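Local atomic coordinates of beta-lactamase Rm3 (Uncultured bacterium, PDB entry 5IQK), a protein that hydrolyses the beta-lactam ring of antibiotics as a zinc-dependent subclass B3 metallo-beta-lactamase, and so probably confers resistance. Residues E111-P123 with V184-Y197. Sequence-based numbering, arbitrary orientation.
Sequences EVGPDDPQYHALP and VSRPGFKFSASSEY. With ZN (zinc ion), chain F.
Arg186 turns its CG between its own backbone N and carbonyl carbon (chi1 73°) and then runs extended to NE, which carries the guanidinium alongside the turns of 116-121. Phe189 sets CG anti to its backbone N (chi1 176°), which lays its ring face against Pro117. Pro117 CA stands 3.7 Å from the centroid of the Phe189 ring, 7° off the normal, a CH-pi contact over the face. Phe191 CE1 adds an apolar contact to Pro117 CG at 4.1 Å. Pro117 O is gripped twice by one residue: Arg186 N binds it at 3.1 Å, and Arg186 NH2 binds it weakly at 2.8 Å. NH2 also makes a weak bond to Asp116 O. Tyr119 O lies over one face of the guanidinium, toward its rim, and sits near NE without being hydrogen-bonded to it. The two segments are loops of the metallo-beta-lactamase fold, one following helix 101-109 and the other leading to helix 200-212. Asp116 OD2 accepts from Gln118 N at 2.8 Å in an Asx turn and is also hydrogen-bonded to NE2 of His79, a ligand of an active-site zinc. Ala121 CB meets Arg186 CB at 3.7 Å. Beside it His120 ND1 binds a separate zinc at 2.2 Å, and a water on that metal accepts a weak bond from Arg186 NE.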
ATOM      1  N   GLU A 111      12.420  -1.638 -11.839  1.00 28.82           N
ATOM      2  CA  GLU A 111      13.331  -2.332 -10.923  1.00 27.09           C
ATOM      3  C   GLU A 111      13.905  -1.372  -9.895  1.00 27.09           C
ATOM      4  O   GLU A 111      14.015  -0.165 -10.137  1.00 25.62           O
ATOM      5  CB  GLU A 111      14.467  -3.017 -11.675  1.00 33.66           C
ATOM      6  CG  GLU A 111      15.352  -2.086 -12.459  1.00 32.72           C
ATOM      7  CD  GLU A 111      16.311  -2.842 -13.352  1.00 43.30           C
ATOM      8  OE1 GLU A 111      16.877  -3.858 -12.887  1.00 44.37           O
ATOM      9  OE2 GLU A 111      16.490  -2.427 -14.517  1.00 49.85           O
ATOM     10  N   VAL A 112      14.243  -1.906  -8.728  1.00 21.53           N
ATOM     11  CA  VAL A 112      14.671  -1.051  -7.643  1.00 21.75           C
ATOM     12  C   VAL A 112      16.157  -0.745  -7.763  1.00 21.56           C
ATOM     13  O   VAL A 112      16.883  -1.415  -8.498  1.00 25.71           O
ATOM     14  CB  VAL A 112      14.363  -1.679  -6.290  1.00 19.06           C
ATOM     15  CG1 VAL A 112      12.856  -1.988  -6.178  1.00 23.32           C
ATOM     16  CG2 VAL A 112      15.187  -2.949  -6.102  1.00 20.48           C
ATOM     17  N   GLY A 113      16.589   0.293  -7.061  1.00 21.94           N
ATOM     18  CA  GLY A 113      17.971   0.723  -7.089  1.00 23.66           C
ATOM     19  C   GLY A 113      18.757   0.178  -5.918  1.00 21.13           C
ATOM     20  O   GLY A 113      18.209  -0.501  -5.051  1.00 18.76           O
ATOM     21  N   PRO A 114      20.049   0.502  -5.872  1.00 20.89           N
ATOM     22  CA  PRO A 114      21.003  -0.056  -4.910  1.00 20.53           C
ATOM     23  C   PRO A 114      20.653   0.257  -3.457  1.00 18.49           C
ATOM     24  O   PRO A 114      21.103  -0.479  -2.582  1.00 19.23           O
ATOM     25  CB  PRO A 114      22.322   0.616  -5.305  1.00 24.39           C
ATOM     26  CG  PRO A 114      22.157   0.980  -6.739  1.00 23.08           C
ATOM     27  CD  PRO A 114      20.710   1.351  -6.882  1.00 25.12           C
ATOM     28  N   ASP A 115      19.848   1.290  -3.205  1.00 19.92           N
ATOM     29  CA  ASP A 115      19.454   1.615  -1.834  1.00 19.33           C
ATOM     30  C   ASP A 115      18.279   0.783  -1.313  1.00 17.50           C
ATOM     31  O   ASP A 115      17.891   0.910  -0.158  1.00 18.24           O
ATOM     32  CB  ASP A 115      19.134   3.118  -1.696  1.00 19.61           C
ATOM     33  CG  ASP A 115      18.168   3.635  -2.756  1.00 24.54           C
ATOM     34  OD1 ASP A 115      17.916   2.934  -3.760  1.00 24.44           O
ATOM     35  OD2 ASP A 115      17.664   4.770  -2.578  1.00 23.39           O
ATOM     36  N   ASP A 116      17.737  -0.103  -2.140  1.00 16.12           N
ATOM     37  CA  ASP A 116      16.611  -0.922  -1.698  1.00 18.47           C
ATOM     38  C   ASP A 116      17.119  -2.124  -0.916  1.00 16.53           C
ATOM     39  O   ASP A 116      18.091  -2.777  -1.326  1.00 14.94           O
ATOM     40  CB  ASP A 116      15.778  -1.372  -2.890  1.00 13.85           C
ATOM     41  CG  ASP A 116      14.395  -1.854  -2.488  1.00 16.09           C
ATOM     42  OD1 ASP A 116      13.425  -1.107  -2.727  1.00 16.31           O
ATOM     43  OD2 ASP A 116      14.279  -2.976  -1.935  1.00 17.15           O
ATOM     44  N   PRO A 117      16.489  -2.412   0.230  1.00 13.77           N
ATOM     45  CA  PRO A 117      16.908  -3.600   0.991  1.00 15.54           C
ATOM     46  C   PRO A 117      16.781  -4.894   0.178  1.00 15.92           C
ATOM     47  O   PRO A 117      17.454  -5.878   0.518  1.00 16.33           O
ATOM     48  CB  PRO A 117      15.954  -3.603   2.192  1.00 16.32           C
ATOM     49  CG  PRO A 117      15.587  -2.156   2.366  1.00 14.95           C
ATOM     50  CD  PRO A 117      15.519  -1.592   0.970  1.00 15.57           C
ATOM     51  N   GLN A 118      15.980  -4.886  -0.889  1.00 15.15           N
ATOM     52  CA  GLN A 118      15.848  -6.073  -1.732  1.00 14.09           C
ATOM     53  C   GLN A 118      16.383  -5.887  -3.156  1.00 15.60           C
ATOM     54  O   GLN A 118      16.023  -6.635  -4.074  1.00 16.47           O
ATOM     55  CB  GLN A 118      14.390  -6.534  -1.748  1.00 13.82           C
ATOM     56  CG  GLN A 118      13.898  -6.848  -0.344  1.00 15.96           C
ATOM     57  CD  GLN A 118      12.472  -7.357  -0.306  1.00 15.00           C
ATOM     58  OE1 GLN A 118      11.638  -6.828   0.439  1.00 17.86           O
ATOM     59  NE2 GLN A 118      12.192  -8.396  -1.081  1.00 11.67           N
ATOM     60  N   TYR A 119      17.309  -4.938  -3.317  1.00 17.48           N
ATOM     61  CA  TYR A 119      18.032  -4.771  -4.578  1.00 18.61           C
ATOM     62  C   TYR A 119      18.706  -6.085  -4.966  1.00 17.26           C
ATOM     63  O   TYR A 119      19.215  -6.759  -4.092  1.00 16.54           O
ATOM     64  CB  TYR A 119      19.096  -3.670  -4.435  1.00 19.64           C
ATOM     65  CG  TYR A 119      19.914  -3.450  -5.680  1.00 18.72           C
ATOM     66  CD1 TYR A 119      21.264  -3.837  -5.742  1.00 20.73           C
ATOM     67  CD2 TYR A 119      19.344  -2.860  -6.803  1.00 19.98           C
ATOM     68  CE1 TYR A 119      22.010  -3.620  -6.890  1.00 23.52           C
ATOM     69  CE2 TYR A 119      20.079  -2.631  -7.943  1.00 24.31           C
ATOM     70  CZ  TYR A 119      21.409  -3.023  -7.990  1.00 25.86           C
ATOM     71  OH  TYR A 119      22.134  -2.800  -9.136  1.00 29.70           O
ATOM     72  N   HIS A 120      18.679  -6.456  -6.250  1.00 19.75           N
ATOM     73  CA  HIS A 120      19.350  -7.675  -6.733  1.00 20.99           C
ATOM     74  C   HIS A 120      18.601  -8.939  -6.310  1.00 20.10           C
ATOM     75  O   HIS A 120      19.069 -10.046  -6.572  1.00 20.07           O
ATOM     76  CB  HIS A 120      20.821  -7.738  -6.222  1.00 21.42           C
ATOM     77  CG  HIS A 120      21.748  -8.534  -7.084  1.00 21.98           C
ATOM     78  ND1 HIS A 120      22.948  -9.036  -6.616  1.00 21.92           N
ATOM     79  CD2 HIS A 120      21.677  -8.886  -8.389  1.00 23.89           C
ATOM     80  CE1 HIS A 120      23.565  -9.670  -7.596  1.00 27.31           C
ATOM     81  NE2 HIS A 120      22.819  -9.592  -8.682  1.00 23.13           N
ATOM     82  N   ALA A 121      17.438  -8.790  -5.668  1.00 17.30           N
ATOM     83  CA  ALA A 121      16.737  -9.943  -5.111  1.00 16.55           C
ATOM     84  C   ALA A 121      15.252  -9.964  -5.485  1.00 17.47           C
ATOM     85  O   ALA A 121      14.474 -10.703  -4.887  1.00 17.18           O
ATOM     86  CB  ALA A 121      16.887  -9.975  -3.584  1.00 19.52           C
ATOM     87  N   LEU A 122      14.879  -9.166  -6.479  1.00 18.67           N
ATOM     88  CA  LEU A 122      13.503  -9.167  -7.000  1.00 18.77           C
ATOM     89  C   LEU A 122      13.525  -9.114  -8.527  1.00 18.94           C
ATOM     90  O   LEU A 122      14.451  -8.560  -9.119  1.00 23.28           O
ATOM     91  CB  LEU A 122      12.706  -7.989  -6.420  1.00 20.11           C
ATOM     92  CG  LEU A 122      12.322  -8.048  -4.932  1.00 17.78           C
ATOM     93  CD1 LEU A 122      11.678  -6.751  -4.460  1.00 22.26           C
ATOM     94  CD2 LEU A 122      11.416  -9.229  -4.640  1.00 16.12           C
ATOM     95  N   PRO A 123      12.502  -9.685  -9.180  1.00 22.28           N
ATOM     96  CA  PRO A 123      12.456  -9.632 -10.643  1.00 25.41           C
ATOM     97  C   PRO A 123      12.140  -8.235 -11.164  1.00 24.68           C
ATOM     98  O   PRO A 123      11.567  -7.429 -10.423  1.00 22.98           O
ATOM     99  CB  PRO A 123      11.312 -10.594 -11.004  1.00 25.26           C
ATOM    100  CG  PRO A 123      10.992 -11.360  -9.743  1.00 25.87           C
ATOM    101  CD  PRO A 123      11.378 -10.452  -8.616  1.00 22.44           C
ATOM    102  N   VAL A 184      12.460  -6.074   6.704  1.00 19.71           N
ATOM    103  CA  VAL A 184      12.848  -7.307   6.039  1.00 15.10           C
ATOM    104  C   VAL A 184      13.645  -6.922   4.794  1.00 18.76           C
ATOM    105  O   VAL A 184      13.512  -5.803   4.282  1.00 15.02           O
ATOM    106  CB  VAL A 184      11.633  -8.161   5.643  1.00 15.67           C
ATOM    107  CG1 VAL A 184      10.791  -8.464   6.861  1.00 19.81           C
ATOM    108  CG2 VAL A 184      10.793  -7.407   4.614  1.00 17.11           C
ATOM    109  N   SER A 185      14.480  -7.843   4.314  1.00 15.85           N
ATOM    110  CA  SER A 185      15.412  -7.544   3.227  1.00 16.40           C
ATOM    111  C   SER A 185      15.904  -8.822   2.558  1.00 15.93           C
ATOM    112  O   SER A 185      15.554  -9.924   2.976  1.00 18.23           O
ATOM    113  CB  SER A 185      16.628  -6.780   3.767  1.00 16.83           C
ATOM    114  OG  SER A 185      17.408  -7.657   4.570  1.00 15.96           O
ATOM    115  N   ARG A 186      16.750  -8.679   1.543  1.00 14.49           N
ATOM    116  CA  ARG A 186      17.517  -9.826   1.107  1.00 16.34           C
ATOM    117  C   ARG A 186      18.493 -10.211   2.226  1.00 17.06           C
ATOM    118  O   ARG A 186      18.896  -9.359   3.040  1.00 15.82           O
ATOM    119  CB  ARG A 186      18.261  -9.526  -0.198  1.00 17.90           C
ATOM    120  CG  ARG A 186      19.487  -8.572  -0.078  1.00 14.90           C
ATOM    121  CD  ARG A 186      19.817  -8.142  -1.488  1.00 16.66           C
ATOM    122  NE  ARG A 186      20.939  -7.219  -1.712  1.00 16.57           N
ATOM    123  CZ  ARG A 186      20.915  -5.907  -1.456  1.00 17.20           C
ATOM    124  NH1 ARG A 186      21.958  -5.156  -1.770  1.00 18.25           N
ATOM    125  NH2 ARG A 186      19.873  -5.343  -0.847  1.00 18.30           N
ATOM    126  N   PRO A 187      18.846 -11.501   2.309  1.00 18.55           N
ATOM    127  CA  PRO A 187      19.839 -11.872   3.319  1.00 16.15           C
ATOM    128  C   PRO A 187      21.141 -11.105   3.121  1.00 19.47           C
ATOM    129  O   PRO A 187      21.562 -10.853   1.990  1.00 17.87           O
ATOM    130  CB  PRO A 187      20.031 -13.377   3.092  1.00 18.94           C
ATOM    131  CG  PRO A 187      18.702 -13.822   2.548  1.00 17.93           C
ATOM    132  CD  PRO A 187      18.279 -12.680   1.632  1.00 18.68           C
ATOM    133  N   GLY A 188      21.751 -10.700   4.221  1.00 18.58           N
ATOM    134  CA  GLY A 188      23.020 -10.002   4.145  1.00 16.98           C
ATOM    135  C   GLY A 188      22.900  -8.492   4.218  1.00 18.92           C
ATOM    136  O   GLY A 188      23.849  -7.836   4.626  1.00 16.61           O
ATOM    137  N   PHE A 189      21.739  -7.943   3.836  1.00 14.24           N
ATOM    138  CA  PHE A 189      21.489  -6.505   3.973  1.00 17.02           C
ATOM    139  C   PHE A 189      21.386  -6.154   5.445  1.00 15.65           C
ATOM    140  O   PHE A 189      20.798  -6.912   6.214  1.00 17.82           O
ATOM    141  CB  PHE A 189      20.207  -6.092   3.242  1.00 18.04           C
ATOM    142  CG  PHE A 189      19.848  -4.635   3.424  1.00 15.58           C
ATOM    143  CD1 PHE A 189      20.380  -3.673   2.580  1.00 16.06           C
ATOM    144  CD2 PHE A 189      18.996  -4.232   4.446  1.00 18.38           C
ATOM    145  CE1 PHE A 189      20.063  -2.328   2.735  1.00 15.81           C
ATOM    146  CE2 PHE A 189      18.657  -2.887   4.605  1.00 16.56           C
ATOM    147  CZ  PHE A 189      19.206  -1.935   3.754  1.00 19.38           C
ATOM    148  N   LYS A 190      21.969  -5.020   5.837  1.00 16.06           N
ATOM    149  CA  LYS A 190      21.934  -4.583   7.227  1.00 17.73           C
ATOM    150  C   LYS A 190      21.283  -3.206   7.345  1.00 19.84           C
ATOM    151  O   LYS A 190      21.802  -2.201   6.852  1.00 19.31           O
ATOM    152  CB  LYS A 190      23.343  -4.587   7.823  1.00 24.47           C
ATOM    153  CG  LYS A 190      23.948  -5.989   7.931  1.00 24.32           C
ATOM    154  CD  LYS A 190      24.846  -6.153   9.150  1.00 31.31           C
ATOM    155  CE  LYS A 190      25.623  -7.462   9.072  1.00 39.92           C
ATOM    156  NZ  LYS A 190      26.516  -7.693  10.251  1.00 44.70           N
ATOM    157  N   PHE A 191      20.113  -3.173   7.970  1.00 18.96           N
ATOM    158  CA  PHE A 191      19.439  -1.901   8.226  1.00 21.93           C
ATOM    159  C   PHE A 191      20.305  -0.959   9.067  1.00 22.47           C
ATOM    160  O   PHE A 191      20.225   0.271   8.944  1.00 23.59           O
ATOM    161  CB  PHE A 191      18.112  -2.148   8.925  1.00 20.75           C
ATOM    162  CG  PHE A 191      17.041  -2.638   8.001  1.00 17.58           C
ATOM    163  CD1 PHE A 191      16.205  -1.741   7.350  1.00 17.88           C
ATOM    164  CD2 PHE A 191      16.879  -3.999   7.770  1.00 18.07           C
ATOM    165  CE1 PHE A 191      15.213  -2.196   6.484  1.00 16.44           C
ATOM    166  CE2 PHE A 191      15.878  -4.466   6.915  1.00 16.88           C
ATOM    167  CZ  PHE A 191      15.062  -3.561   6.264  1.00 17.21           C
ATOM    168  N   SER A 192      21.138  -1.553   9.912  1.00 25.24           N
ATOM    169  CA  SER A 192      21.980  -0.793  10.826  1.00 23.79           C
ATOM    170  C   SER A 192      23.316  -0.397  10.199  1.00 28.63           C
ATOM    171  O   SER A 192      24.085   0.337  10.816  1.00 26.40           O
ATOM    172  CB  SER A 192      22.237  -1.595  12.111  1.00 23.82           C
ATOM    173  OG  SER A 192      22.959  -2.791  11.846  1.00 24.58           O
ATOM    174  N   ALA A 193      23.605  -0.864   8.987  1.00 22.05           N
ATOM    175  CA  ALA A 193      24.934  -0.617   8.429  1.00 26.03           C
ATOM    176  C   ALA A 193      24.972  -0.667   6.906  1.00 25.51           C
ATOM    177  O   ALA A 193      25.880  -1.238   6.324  1.00 28.63           O
ATOM    178  CB  ALA A 193      25.945  -1.621   9.012  1.00 24.83           C
ATOM    179  N   SER A 194      23.994  -0.058   6.258  1.00 21.22           N
ATOM    180  CA  SER A 194      23.975  -0.028   4.800  1.00 21.95           C
ATOM    181  C   SER A 194      24.703   1.201   4.271  1.00 21.39           C
ATOM    182  O   SER A 194      24.379   2.318   4.673  1.00 26.52           O
ATOM    183  CB  SER A 194      22.528  -0.028   4.286  1.00 15.47           C
ATOM    184  OG  SER A 194      22.497   0.109   2.874  1.00 20.14           O
ATOM    185  N   SER A 195      25.645   1.019   3.347  1.00 20.42           N
ATOM    186  CA  SER A 195      26.325   2.171   2.768  1.00 24.79           C
ATOM    187  C   SER A 195      25.448   2.827   1.695  1.00 24.31           C
ATOM    188  O   SER A 195      25.581   4.027   1.427  1.00 22.87           O
ATOM    189  CB  SER A 195      27.663   1.760   2.157  1.00 27.55           C
ATOM    190  OG  SER A 195      27.473   0.723   1.206  1.00 28.20           O
ATOM    191  N   GLU A 196      24.546   2.047   1.101  1.00 22.93           N
ATOM    192  CA  GLU A 196      23.647   2.558   0.058  1.00 21.46           C
ATOM    193  C   GLU A 196      22.385   3.160   0.648  1.00 20.23           C
ATOM    194  O   GLU A 196      21.809   4.094   0.080  1.00 22.97           O
ATOM    195  CB  GLU A 196      23.275   1.447  -0.936  1.00 21.69           C
ATOM    196  CG  GLU A 196      24.478   0.892  -1.687  1.00 24.93           C
ATOM    197  CD  GLU A 196      25.079   1.893  -2.656  1.00 29.34           C
ATOM    198  OE1 GLU A 196      26.314   1.877  -2.826  1.00 36.99           O
ATOM    199  OE2 GLU A 196      24.325   2.697  -3.244  1.00 32.76           O
ATOM    200  N   TYR A 197      21.953   2.635   1.792  1.00 17.67           N
ATOM    201  CA  TYR A 197      20.758   3.166   2.449  1.00 19.80           C
ATOM    202  C   TYR A 197      21.075   3.519   3.901  1.00 19.13           C
ATOM    203  O   TYR A 197      20.539   2.904   4.826  1.00 17.81           O
ATOM    204  CB  TYR A 197      19.604   2.147   2.363  1.00 18.08           C
ATOM    205  CG  TYR A 197      18.240   2.650   2.820  1.00 18.64           C
ATOM    206  CD1 TYR A 197      18.011   4.002   3.080  1.00 15.72           C
ATOM    207  CD2 TYR A 197      17.182   1.761   2.997  1.00 18.78           C
ATOM    208  CE1 TYR A 197      16.751   4.453   3.505  1.00 18.30           C
ATOM    209  CE2 TYR A 197      15.919   2.205   3.415  1.00 18.46           C
ATOM    210  CZ  TYR A 197      15.719   3.549   3.669  1.00 18.95           C
ATOM    211  OH  TYR A 197      14.479   3.976   4.091  1.00 17.62           O
TER
HETATM  212 ZN    ZN F 404      23.965  -8.857  -4.641  0.97 20.71          ZN
HETATM  213  O   HOH W   1      22.602  -9.641  -3.311  1.00 20.80           O